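Local coordinates for reticulocyte binding protein (Streptococcus agalactiae COH1, PDB 3FAW) that probably hydrolyses alpha-1,6 branch linkages of pullulan and related alpha-glucans as a secreted, cell-wall-anchored pullulanase of the alpha-amylase family, at residues Trp122-Gly133 with Thr429-Val437; Tyr392-Glu402 with Pro418-Leu427. All blocks are in the same frame, centred on the assembly; numbering follows the deposited sequence.

Contact 1: Trp122-Gly133 with Thr429-Val437; sequences WEFKDQLYAYSG and TTHAMSRRV
The tight end of this contact is the stack of W122 on H431. The imidazole lies face-to-face over the indole's five-membered ring, centroids 3.6 Å apart and planes turned by 21°, and H431 CD2 comes within 3.3 Å of W122 CD2. W122 reaches it because its CG sits between the backbone N and carbonyl carbon (chi1 71°); E123 CD covers the opposite face near its rim, with OE2 in a salt bridge to K497. H431 has little freedom to rotate: ND1 bonds to Y408 O and NE2 to D494 OD2, which may favour a protonated ring. One helical turn on, D126 OD2 accepts from A432 N at 3.2 Å, on the syn side but tilted 29° out of the carboxylate plane, while its OD1 goes to Y408 OH. H431 is the N-cap of helix 432-449, so D126 takes up a first-turn N-H, where the helix dipole probably favours a negative charge. That helix joins the third and fourth strands of the TIM barrel, and helix 122-129 leads from the N-terminal sheet to the carbohydrate-binding module. M433, in the conformer modelled here, sets CE 3.9 Å from A130 CB and takes a weak bond from Y131 N to SD (3.4 Å); A130 CB to A432 CB is a loose 4.4 Å. The open side starts at the rim, with S132 exposed. There R436 holds the departing loop by its carbonyls: NH1 and NH2 both reach G133 O end-on, each at 3.0 Å, and NH1 also meets Y131 O from well above the carbonyl plane. R436 NE turns back to a salt bridge with D440.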
loop_
_atom_site.group_PDB
_atom_site.type_symbol
_atom_site.label_atom_id
_atom_site.label_comp_id
_atom_site.label_asym_id
_atom_site.label_seq_id
_atom_site.Cartn_x
_atom_site.Cartn_y
_atom_site.Cartn_z
ATOM N N TRP A 122 11.734 9.772 -23.524
ATOM C CA TRP A 122 10.416 9.217 -23.204
ATOM C C TRP A 122 9.270 10.129 -23.670
ATOM O O TRP A 122 8.230 9.631 -24.100
ATOM C CB TRP A 122 10.288 8.842 -21.714
ATOM C CG TRP A 122 10.223 9.989 -20.735
ATOM C CD1 TRP A 122 11.261 10.500 -20.004
ATOM C CD2 TRP A 122 9.059 10.735 -20.352
ATOM N NE1 TRP A 122 10.817 11.527 -19.207
ATOM C CE2 TRP A 122 9.470 11.690 -19.398
ATOM C CE3 TRP A 122 7.710 10.692 -20.726
ATOM C CZ2 TRP A 122 8.580 12.598 -18.811
ATOM C CZ3 TRP A 122 6.825 11.596 -20.143
ATOM C CH2 TRP A 122 7.268 12.538 -19.196
ATOM N N GLU A 123 9.463 11.447 -23.601
ATOM C CA GLU A 123 8.472 12.404 -24.118
ATOM C C GLU A 123 8.251 12.228 -25.624
ATOM O O GLU A 123 7.118 12.296 -26.105
ATOM C CB GLU A 123 8.890 13.863 -23.851
ATOM C CG GLU A 123 8.944 14.268 -22.377
ATOM C CD GLU A 123 10.322 14.106 -21.756
ATOM O OE1 GLU A 123 11.135 13.303 -22.270
ATOM O OE2 GLU A 123 10.589 14.782 -20.745
ATOM N N PHE A 124 9.343 12.022 -26.357
ATOM C CA PHE A 124 9.289 11.786 -27.802
ATOM C C PHE A 124 8.708 10.400 -28.116
ATOM O O PHE A 124 7.971 10.244 -29.093
ATOM C CB PHE A 124 10.690 11.938 -28.415
ATOM C CG PHE A 124 10.717 11.908 -29.932
ATOM C CD1 PHE A 124 9.874 12.721 -30.676
ATOM C CD2 PHE A 124 11.617 11.089 -30.605
ATOM C CE1 PHE A 124 9.909 12.703 -32.071
ATOM C CE2 PHE A 124 11.660 11.067 -31.996
ATOM C CZ PHE A 124 10.803 11.876 -32.730
ATOM N N LYS A 125 9.037 9.405 -27.287
ATOM C CA LYS A 125 8.443 8.065 -27.407
ATOM C C LYS A 125 6.920 8.108 -27.214
ATOM O O LYS A 125 6.189 7.399 -27.902
ATOM C CB LYS A 125 9.071 7.084 -26.405
ATOM C CG LYS A 125 10.486 6.646 -26.759
ATOM C CD LYS A 125 10.963 5.481 -25.900
ATOM C CE LYS A 125 12.307 4.955 -26.402
ATOM N NZ LYS A 125 12.895 3.897 -25.542
ATOM N N ASP A 126 6.450 8.933 -26.277
ATOM C CA ASP A 126 5.006 9.164 -26.106
ATOM C C ASP A 126 4.414 9.873 -27.325
ATOM O O ASP A 126 3.332 9.512 -27.791
ATOM C CB ASP A 126 4.713 10.008 -24.859
ATOM C CG ASP A 126 4.841 9.228 -23.561
ATOM O OD1 ASP A 126 4.921 7.982 -23.591
ATOM O OD2 ASP A 126 4.844 9.883 -22.495
ATOM N N GLN A 127 5.112 10.889 -27.830
ATOM C CA GLN A 127 4.655 11.608 -29.028
ATOM C C GLN A 127 4.436 10.640 -30.190
ATOM O O GLN A 127 3.427 10.731 -30.888
ATOM C CB GLN A 127 5.645 12.708 -29.438
ATOM C CG GLN A 127 5.195 13.539 -30.660
ATOM C CD GLN A 127 6.125 14.707 -30.985
ATOM O OE1 GLN A 127 6.743 15.295 -30.097
ATOM N NE2 GLN A 127 6.212 15.054 -32.269
ATOM N N LEU A 128 5.369 9.709 -30.378
ATOM C CA LEU A 128 5.326 8.773 -31.506
ATOM C C LEU A 128 4.470 7.538 -31.257
ATOM O O LEU A 128 3.776 7.074 -32.170
ATOM C CB LEU A 128 6.736 8.307 -31.881
ATOM C CG LEU A 128 7.756 9.350 -32.353
ATOM C CD1 LEU A 128 9.042 8.634 -32.776
ATOM C CD2 LEU A 128 7.212 10.201 -33.493
ATOM N N TYR A 129 4.532 6.996 -30.039
ATOM C CA TYR A 129 4.021 5.644 -29.775
ATOM C C TYR A 129 2.930 5.524 -28.711
ATOM O O TYR A 129 2.377 4.439 -28.543
ATOM C CB TYR A 129 5.180 4.714 -29.401
ATOM C CG TYR A 129 6.385 4.848 -30.305
ATOM C CD1 TYR A 129 6.266 4.694 -31.680
ATOM C CD2 TYR A 129 7.645 5.125 -29.781
ATOM C CE1 TYR A 129 7.368 4.822 -32.516
ATOM C CE2 TYR A 129 8.750 5.250 -30.603
ATOM C CZ TYR A 129 8.606 5.099 -31.970
ATOM O OH TYR A 129 9.698 5.224 -32.795
ATOM N N ALA A 130 2.611 6.607 -28.000
ATOM C CA ALA A 130 1.552 6.561 -26.989
ATOM C C ALA A 130 0.300 5.929 -27.596
ATOM O O ALA A 130 -0.162 6.350 -28.654
ATOM C CB ALA A 130 1.247 7.953 -26.450
ATOM N N TYR A 131 -0.221 4.904 -26.925
ATOM C CA TYR A 131 -1.286 4.066 -27.466
ATOM C C TYR A 131 -2.452 4.031 -26.493
ATOM O O TYR A 131 -2.246 3.953 -25.285
ATOM C CB TYR A 131 -0.741 2.656 -27.702
ATOM C CG TYR A 131 -1.695 1.689 -28.372
ATOM C CD1 TYR A 131 -2.129 1.898 -29.676
ATOM C CD2 TYR A 131 -2.131 0.543 -27.710
ATOM C CE1 TYR A 131 -2.993 0.997 -30.298
ATOM C CE2 TYR A 131 -2.991 -0.363 -28.319
ATOM C CZ TYR A 131 -3.418 -0.131 -29.612
ATOM O OH TYR A 131 -4.270 -1.026 -30.212
ATOM N N SER A 132 -3.669 4.097 -27.029
ATOM C CA SER A 132 -4.888 4.094 -26.215
ATOM C C SER A 132 -5.766 2.848 -26.414
ATOM O O SER A 132 -6.811 2.726 -25.783
ATOM C CB SER A 132 -5.711 5.354 -26.514
ATOM O OG SER A 132 -4.965 6.527 -26.238
ATOM N N GLY A 133 -5.342 1.921 -27.271
ATOM C CA GLY A 133 -6.130 0.718 -27.551
ATOM C C GLY A 133 -5.956 -0.374 -26.509
ATOM O O GLY A 133 -5.266 -0.189 -25.512
ATOM N N THR A 429 5.474 6.948 -13.450
ATOM C CA THR A 429 4.050 7.087 -13.779
ATOM C C THR A 429 3.657 8.433 -14.394
ATOM O O THR A 429 2.477 8.677 -14.619
ATOM C CB THR A 429 3.154 6.784 -12.552
ATOM O OG1 THR A 429 3.548 7.608 -11.449
ATOM C CG2 THR A 429 3.258 5.300 -12.167
ATOM N N THR A 430 4.636 9.298 -14.665
ATOM C CA THR A 430 4.426 10.472 -15.513
ATOM C C THR A 430 4.513 10.097 -17.001
ATOM O O THR A 430 4.040 10.835 -17.860
ATOM C CB THR A 430 5.451 11.593 -15.207
ATOM O OG1 THR A 430 6.786 11.091 -15.353
ATOM C CG2 THR A 430 5.266 12.116 -13.791
ATOM N N HIS A 431 5.118 8.943 -17.290
ATOM C CA HIS A 431 5.268 8.451 -18.660
ATOM C C HIS A 431 3.970 7.753 -19.065
ATOM O O HIS A 431 3.417 6.976 -18.294
ATOM C CB HIS A 431 6.473 7.501 -18.777
ATOM C CG HIS A 431 7.737 8.043 -18.170
ATOM N ND1 HIS A 431 8.896 7.301 -18.071
ATOM C CD2 HIS A 431 8.018 9.248 -17.615
ATOM C CE1 HIS A 431 9.835 8.027 -17.490
ATOM N NE2 HIS A 431 9.330 9.214 -17.208
ATOM N N ALA A 432 3.493 8.039 -20.275
ATOM C CA ALA A 432 2.125 7.695 -20.690
ATOM C C ALA A 432 1.731 6.221 -20.528
ATOM O O ALA A 432 0.662 5.917 -19.980
ATOM C CB ALA A 432 1.885 8.141 -22.139
ATOM N N MET A 433 2.566 5.304 -21.012
ATOM C CA MET A 433 2.231 3.878 -20.956
ATOM C C MET A 433 2.480 3.297 -19.559
ATOM O O MET A 433 1.871 2.295 -19.186
ATOM C CB MET A 433 2.996 3.094 -22.022
ATOM C CG MET A 433 2.808 3.607 -23.448
ATOM S SD MET A 433 1.091 3.704 -23.997
ATOM C CE MET A 433 0.662 5.377 -23.530
ATOM N N SER A 434 3.363 3.934 -18.791
ATOM C CA SER A 434 3.559 3.590 -17.379
ATOM C C SER A 434 2.363 4.069 -16.554
ATOM O O SER A 434 1.906 3.373 -15.645
ATOM C CB SER A 434 4.838 4.224 -16.837
ATOM O OG SER A 434 5.987 3.709 -17.489
ATOM N N ARG A 435 1.870 5.267 -16.863
ATOM C CA ARG A 435 0.638 5.763 -16.256
ATOM C C ARG A 435 -0.546 4.855 -16.605
ATOM O O ARG A 435 -1.383 4.579 -15.751
ATOM C CB ARG A 435 0.351 7.202 -16.687
ATOM C CG ARG A 435 -0.831 7.829 -15.956
ATOM C CD ARG A 435 -0.976 9.297 -16.307
ATOM N NE ARG A 435 0.057 10.119 -15.682
ATOM C CZ ARG A 435 0.164 11.437 -15.837
ATOM N NH1 ARG A 435 -0.693 12.104 -16.605
ATOM N NH2 ARG A 435 1.139 12.093 -15.222
ATOM N N ARG A 436 -0.603 4.385 -17.851
ATOM C CA ARG A 436 -1.638 3.426 -18.265
ATOM C C ARG A 436 -1.643 2.151 -17.420
ATOM O O ARG A 436 -2.710 1.667 -17.028
ATOM C CB ARG A 436 -1.485 3.045 -19.743
ATOM C CG ARG A 436 -2.170 3.994 -20.718
ATOM C CD ARG A 436 -2.452 3.302 -22.045
ATOM N NE ARG A 436 -3.428 2.220 -21.894
ATOM C CZ ARG A 436 -3.773 1.364 -22.855
ATOM N NH1 ARG A 436 -3.231 1.443 -24.063
ATOM N NH2 ARG A 436 -4.678 0.425 -22.608
ATOM N N VAL A 437 -0.458 1.611 -17.136
ATOM C CA VAL A 437 -0.341 0.394 -16.330
ATOM C C VAL A 437 -1.001 0.567 -14.958
ATOM O O VAL A 437 -1.763 -0.292 -14.518
ATOM C CB VAL A 437 1.135 -0.029 -16.133
ATOM C CG1 VAL A 437 1.240 -1.119 -15.070
ATOM C CG2 VAL A 437 1.742 -0.492 -17.452
#

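Contact 2: Tyr392-Glu402 with Pro418-Leu427; sequences YNHTAKTYLFE and PRESFGGGRL
T395 and G425 hold each other by two hydrogen bonds, one between backbones and one from backbone to hydroxyl. T395 N donates to G425 O at 3.0 Å, in the carbonyl plane, and G425 N returns a bond to T395 OG1 at 3.2 Å. The hydroxyl can accept it because it stands between its own backbone N and carbonyl carbon (chi1 67°). CA-H...O contacts flank the pair, from G424 CA to T395 O and from H394 CA to G425 O. Among side chains, T398 OG1 donates to E420 OE2 over 2.6 Å, on the anti side, tilted 25° out of the carboxylate plane. One apolar contact is CH-pi: F422 CB lies over a face of the H394 imidazole, 3.9 Å from its centroid. T398 CG2 packs on P418 CG, and L427 sits beside Y392, its CB 3.3 Å from Y392 O. Waters join N393 O to L427 O, N393 OD1 to S421 OG, and T398 N to G423 O. N393 and H394 form the Asn-His pair of the first conserved alpha-amylase sequence region, just past barrel strand 385-390, facing the type I' turn S421 to G424. H394 ND1 donates to N393 OD1, and N393 ND2 to D457, right after barrel strand 453-456. The chemistry thus implies a hold on this barrel loop shared by backbone and hydroxyl bonds, bridging waters and side-chain packing.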
loop_
_atom_site.group_PDB
_atom_site.type_symbol
_atom_site.label_atom_id
_atom_site.label_comp_id
_atom_site.label_asym_id
_atom_site.label_seq_id
_atom_site.Cartn_x
_atom_site.Cartn_y
_atom_site.Cartn_z
ATOM N N TYR A 392 2.706 0.251 -6.846
ATOM C CA TYR A 392 3.194 0.758 -8.134
ATOM C C TYR A 392 4.526 1.515 -8.037
ATOM O O TYR A 392 5.116 1.856 -9.062
ATOM C CB TYR A 392 2.146 1.660 -8.778
ATOM C CG TYR A 392 0.826 0.971 -9.013
ATOM C CD1 TYR A 392 0.655 0.103 -10.087
ATOM C CD2 TYR A 392 -0.254 1.183 -8.160
ATOM C CE1 TYR A 392 -0.561 -0.539 -10.304
ATOM C CE2 TYR A 392 -1.474 0.549 -8.373
ATOM C CZ TYR A 392 -1.621 -0.313 -9.445
ATOM O OH TYR A 392 -2.829 -0.950 -9.654
ATOM N N ASN A 393 5.000 1.770 -6.819
ATOM C CA ASN A 393 6.219 2.548 -6.641
ATOM C C ASN A 393 7.463 1.819 -7.159
ATOM O O ASN A 393 8.378 2.454 -7.683
ATOM C CB ASN A 393 6.381 3.005 -5.182
ATOM C CG ASN A 393 6.644 1.861 -4.219
ATOM O OD1 ASN A 393 7.783 1.449 -4.042
ATOM N ND2 ASN A 393 5.589 1.367 -3.565
ATOM N N HIS A 394 7.484 0.492 -7.033
ATOM C CA HIS A 394 8.601 -0.294 -7.551
ATOM C C HIS A 394 8.177 -1.703 -7.949
ATOM O O HIS A 394 7.144 -2.208 -7.504
ATOM C CB HIS A 394 9.752 -0.352 -6.530
ATOM C CG HIS A 394 9.561 -1.385 -5.464
ATOM N ND1 HIS A 394 8.701 -1.211 -4.403
ATOM C CD2 HIS A 394 10.106 -2.614 -5.308
ATOM C CE1 HIS A 394 8.733 -2.285 -3.634
ATOM N NE2 HIS A 394 9.576 -3.151 -4.161
ATOM N N THR A 395 8.995 -2.311 -8.804
ATOM C CA THR A 395 8.857 -3.698 -9.221
ATOM C C THR A 395 9.951 -4.508 -8.539
ATOM O O THR A 395 10.913 -3.939 -8.033
ATOM C CB THR A 395 9.002 -3.829 -10.750
ATOM O OG1 THR A 395 10.345 -3.517 -11.142
ATOM C CG2 THR A 395 8.041 -2.879 -11.463
ATOM N N ALA A 396 9.807 -5.830 -8.530
ATOM C CA ALA A 396 10.781 -6.714 -7.884
ATOM C C ALA A 396 12.124 -6.713 -8.606
ATOM O O ALA A 396 13.173 -6.791 -7.972
ATOM C CB ALA A 396 10.231 -8.144 -7.805
ATOM N N LYS A 397 12.077 -6.637 -9.935
ATOM C CA LYS A 397 13.269 -6.710 -10.772
ATOM C C LYS A 397 13.159 -5.693 -11.891
ATOM O O LYS A 397 12.153 -5.653 -12.589
ATOM C CB LYS A 397 13.412 -8.110 -11.389
ATOM C CG LYS A 397 13.610 -9.238 -10.391
ATOM C CD LYS A 397 14.949 -9.134 -9.684
ATOM C CE LYS A 397 15.233 -10.367 -8.849
ATOM N NZ LYS A 397 16.571 -10.294 -8.193
ATOM N N THR A 398 14.205 -4.886 -12.073
ATOM C CA THR A 398 14.219 -3.850 -13.108
ATOM C C THR A 398 13.951 -4.429 -14.501
ATOM O O THR A 398 13.297 -3.792 -15.324
ATOM C CB THR A 398 15.570 -3.082 -13.107
ATOM O OG1 THR A 398 15.770 -2.472 -11.826
ATOM C CG2 THR A 398 15.606 -2.009 -14.192
ATOM N N TYR A 399 14.430 -5.646 -14.756
ATOM C CA TYR A 399 14.256 -6.277 -16.065
ATOM C C TYR A 399 12.790 -6.570 -16.452
ATOM O O TYR A 399 12.474 -6.649 -17.638
ATOM C CB TYR A 399 15.140 -7.531 -16.209
ATOM C CG TYR A 399 14.841 -8.700 -15.282
ATOM C CD1 TYR A 399 13.659 -9.434 -15.398
ATOM C CD2 TYR A 399 15.770 -9.105 -14.328
ATOM C CE1 TYR A 399 13.400 -10.518 -14.566
ATOM C CE2 TYR A 399 15.524 -10.190 -13.495
ATOM C CZ TYR A 399 14.333 -10.891 -13.617
ATOM O OH TYR A 399 14.090 -11.961 -12.795
ATOM N N LEU A 400 11.906 -6.713 -15.464
ATOM C CA LEU A 400 10.489 -7.014 -15.716
ATOM C C LEU A 400 9.878 -6.135 -16.806
ATOM O O LEU A 400 9.149 -6.624 -17.672
ATOM C CB LEU A 400 9.660 -6.880 -14.426
ATOM C CG LEU A 400 9.658 -8.105 -13.514
ATOM C CD1 LEU A 400 9.201 -7.759 -12.093
ATOM C CD2 LEU A 400 8.774 -9.204 -14.123
ATOM N N PHE A 401 10.167 -4.837 -16.733
ATOM C CA PHE A 401 9.722 -3.859 -17.722
ATOM C C PHE A 401 10.857 -3.397 -18.641
ATOM O O PHE A 401 10.615 -3.084 -19.806
ATOM C CB PHE A 401 9.093 -2.653 -17.023
ATOM C CG PHE A 401 7.663 -2.870 -16.608
ATOM C CD1 PHE A 401 6.629 -2.611 -17.489
ATOM C CD2 PHE A 401 7.354 -3.326 -15.335
ATOM C CE1 PHE A 401 5.309 -2.808 -17.113
ATOM C CE2 PHE A 401 6.040 -3.531 -14.956
ATOM C CZ PHE A 401 5.016 -3.266 -15.844
ATOM N N GLU A 402 12.087 -3.360 -18.132
ATOM C CA GLU A 402 13.224 -2.867 -18.923
ATOM C C GLU A 402 13.520 -3.769 -20.121
ATOM O O GLU A 402 13.938 -3.287 -21.175
ATOM C CB GLU A 402 14.478 -2.709 -18.059
ATOM C CG GLU A 402 15.569 -1.813 -18.671
ATOM C CD GLU A 402 15.199 -0.333 -18.708
ATOM O OE1 GLU A 402 14.170 0.058 -18.118
ATOM O OE2 GLU A 402 15.950 0.454 -19.329
ATOM N N PRO A 418 17.834 3.369 -15.767
ATOM C CA PRO A 418 16.663 3.368 -14.891
ATOM C C PRO A 418 17.009 3.641 -13.435
ATOM O O PRO A 418 17.983 3.102 -12.918
ATOM C CB PRO A 418 16.120 1.945 -15.041
ATOM C CG PRO A 418 17.310 1.130 -15.359
ATOM C CD PRO A 418 18.197 2.006 -16.194
ATOM N N ARG A 419 16.212 4.481 -12.782
ATOM C CA ARG A 419 16.300 4.630 -11.340
ATOM C C ARG A 419 15.639 3.432 -10.661
ATOM O O ARG A 419 14.624 2.911 -11.134
ATOM C CB ARG A 419 15.683 5.953 -10.896
ATOM C CG ARG A 419 16.512 7.139 -11.338
ATOM C CD ARG A 419 15.933 8.460 -10.876
ATOM N NE ARG A 419 16.975 9.478 -10.780
ATOM C CZ ARG A 419 16.813 10.683 -10.244
ATOM N NH1 ARG A 419 15.633 11.048 -9.751
ATOM N NH2 ARG A 419 17.840 11.525 -10.198
ATOM N N GLU A 420 16.234 3.002 -9.551
ATOM C CA GLU A 420 15.896 1.733 -8.930
ATOM C C GLU A 420 15.585 1.885 -7.447
ATOM O O GLU A 420 16.065 2.808 -6.792
ATOM C CB GLU A 420 17.054 0.746 -9.114
ATOM C CG GLU A 420 17.276 0.323 -10.556
ATOM C CD GLU A 420 18.383 -0.709 -10.701
ATOM O OE1 GLU A 420 19.443 -0.548 -10.055
ATOM O OE2 GLU A 420 18.193 -1.678 -11.465
ATOM N N SER A 421 14.786 0.956 -6.932
ATOM C CA SER A 421 14.321 0.994 -5.551
ATOM C C SER A 421 13.973 -0.415 -5.074
ATOM O O SER A 421 13.277 -1.149 -5.774
ATOM C CB SER A 421 13.082 1.883 -5.442
ATOM O OG SER A 421 12.728 2.104 -4.091
ATOM N N PHE A 422 14.458 -0.773 -3.882
ATOM C CA PHE A 422 14.201 -2.086 -3.268
ATOM C C PHE A 422 14.553 -3.266 -4.179
ATOM O O PHE A 422 13.816 -4.258 -4.244
ATOM C CB PHE A 422 12.748 -2.186 -2.791
ATOM C CG PHE A 422 12.381 -1.144 -1.784
ATOM C CD1 PHE A 422 12.802 -1.260 -0.465
ATOM C CD2 PHE A 422 11.637 -0.036 -2.153
ATOM C CE1 PHE A 422 12.478 -0.289 0.471
ATOM C CE2 PHE A 422 11.308 0.938 -1.225
ATOM C CZ PHE A 422 11.730 0.814 0.091
ATOM N N GLY A 423 15.685 -3.148 -4.874
ATOM C CA GLY A 423 16.183 -4.212 -5.745
ATOM C C GLY A 423 15.546 -4.282 -7.126
ATOM O O GLY A 423 15.894 -5.157 -7.917
ATOM N N GLY A 424 14.624 -3.367 -7.425
ATOM C CA GLY A 424 13.935 -3.347 -8.721
ATOM C C GLY A 424 13.775 -1.948 -9.288
ATOM O O GLY A 424 14.444 -1.013 -8.850
ATOM N N GLY A 425 12.876 -1.808 -10.262
ATOM C CA GLY A 425 12.712 -0.554 -11.004
ATOM C C GLY A 425 11.640 0.383 -10.471
ATOM O O GLY A 425 10.584 -0.065 -10.027
ATOM N N ARG A 426 11.920 1.688 -10.523
ATOM C CA ARG A 426 10.957 2.735 -10.157
ATOM C C ARG A 426 10.025 3.060 -11.329
ATOM O O ARG A 426 10.421 3.763 -12.252
ATOM C CB ARG A 426 11.679 4.033 -9.777
ATOM C CG ARG A 426 12.569 3.990 -8.543
ATOM C CD ARG A 426 13.154 5.384 -8.322
ATOM N NE ARG A 426 14.086 5.482 -7.199
ATOM C CZ ARG A 426 13.729 5.518 -5.915
ATOM N NH1 ARG A 426 12.450 5.436 -5.560
ATOM N NH2 ARG A 426 14.659 5.627 -4.975
ATOM N N LEU A 427 8.788 2.578 -11.276
ATOM C CA LEU A 427 7.811 2.839 -12.336
ATOM C C LEU A 427 7.550 4.344 -12.482
ATOM O O LEU A 427 7.090 4.994 -11.543
ATOM C CB LEU A 427 6.507 2.084 -12.052
ATOM C CG LEU A 427 5.468 1.980 -13.173
ATOM C CD1 LEU A 427 6.001 1.193 -14.365
ATOM C CD2 LEU A 427 4.181 1.344 -12.641
HETATM O O HOH W 1 8.076 4.990 -8.742
HETATM O O HOH W 2 10.132 2.680 -3.997
HETATM O O HOH W 3 11.066 -5.721 -4.029
HETATM O O HOH W 4 16.612 -5.504 -10.347
#

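Following the chain from the N terminus, helix 122-129 comes first, between the N-terminal sheet and the carbohydrate-binding module. The chain then builds that module and the first barrel strands before segment 429-437 returns to the helix, so contact 1 closes a loop of 295 residues. Contact 2 is nested inside it: the loop after strand 385-390 meets hairpin 418-427 across only 15 residues. Y408 lies in that short loop and bonds to both sides of contact 1. The two centres are about 17 Å apart, yet they touch where L427 CD1 packs on S434 OG at 4.0 Å, tying the barrel's third loop to helix 432-449.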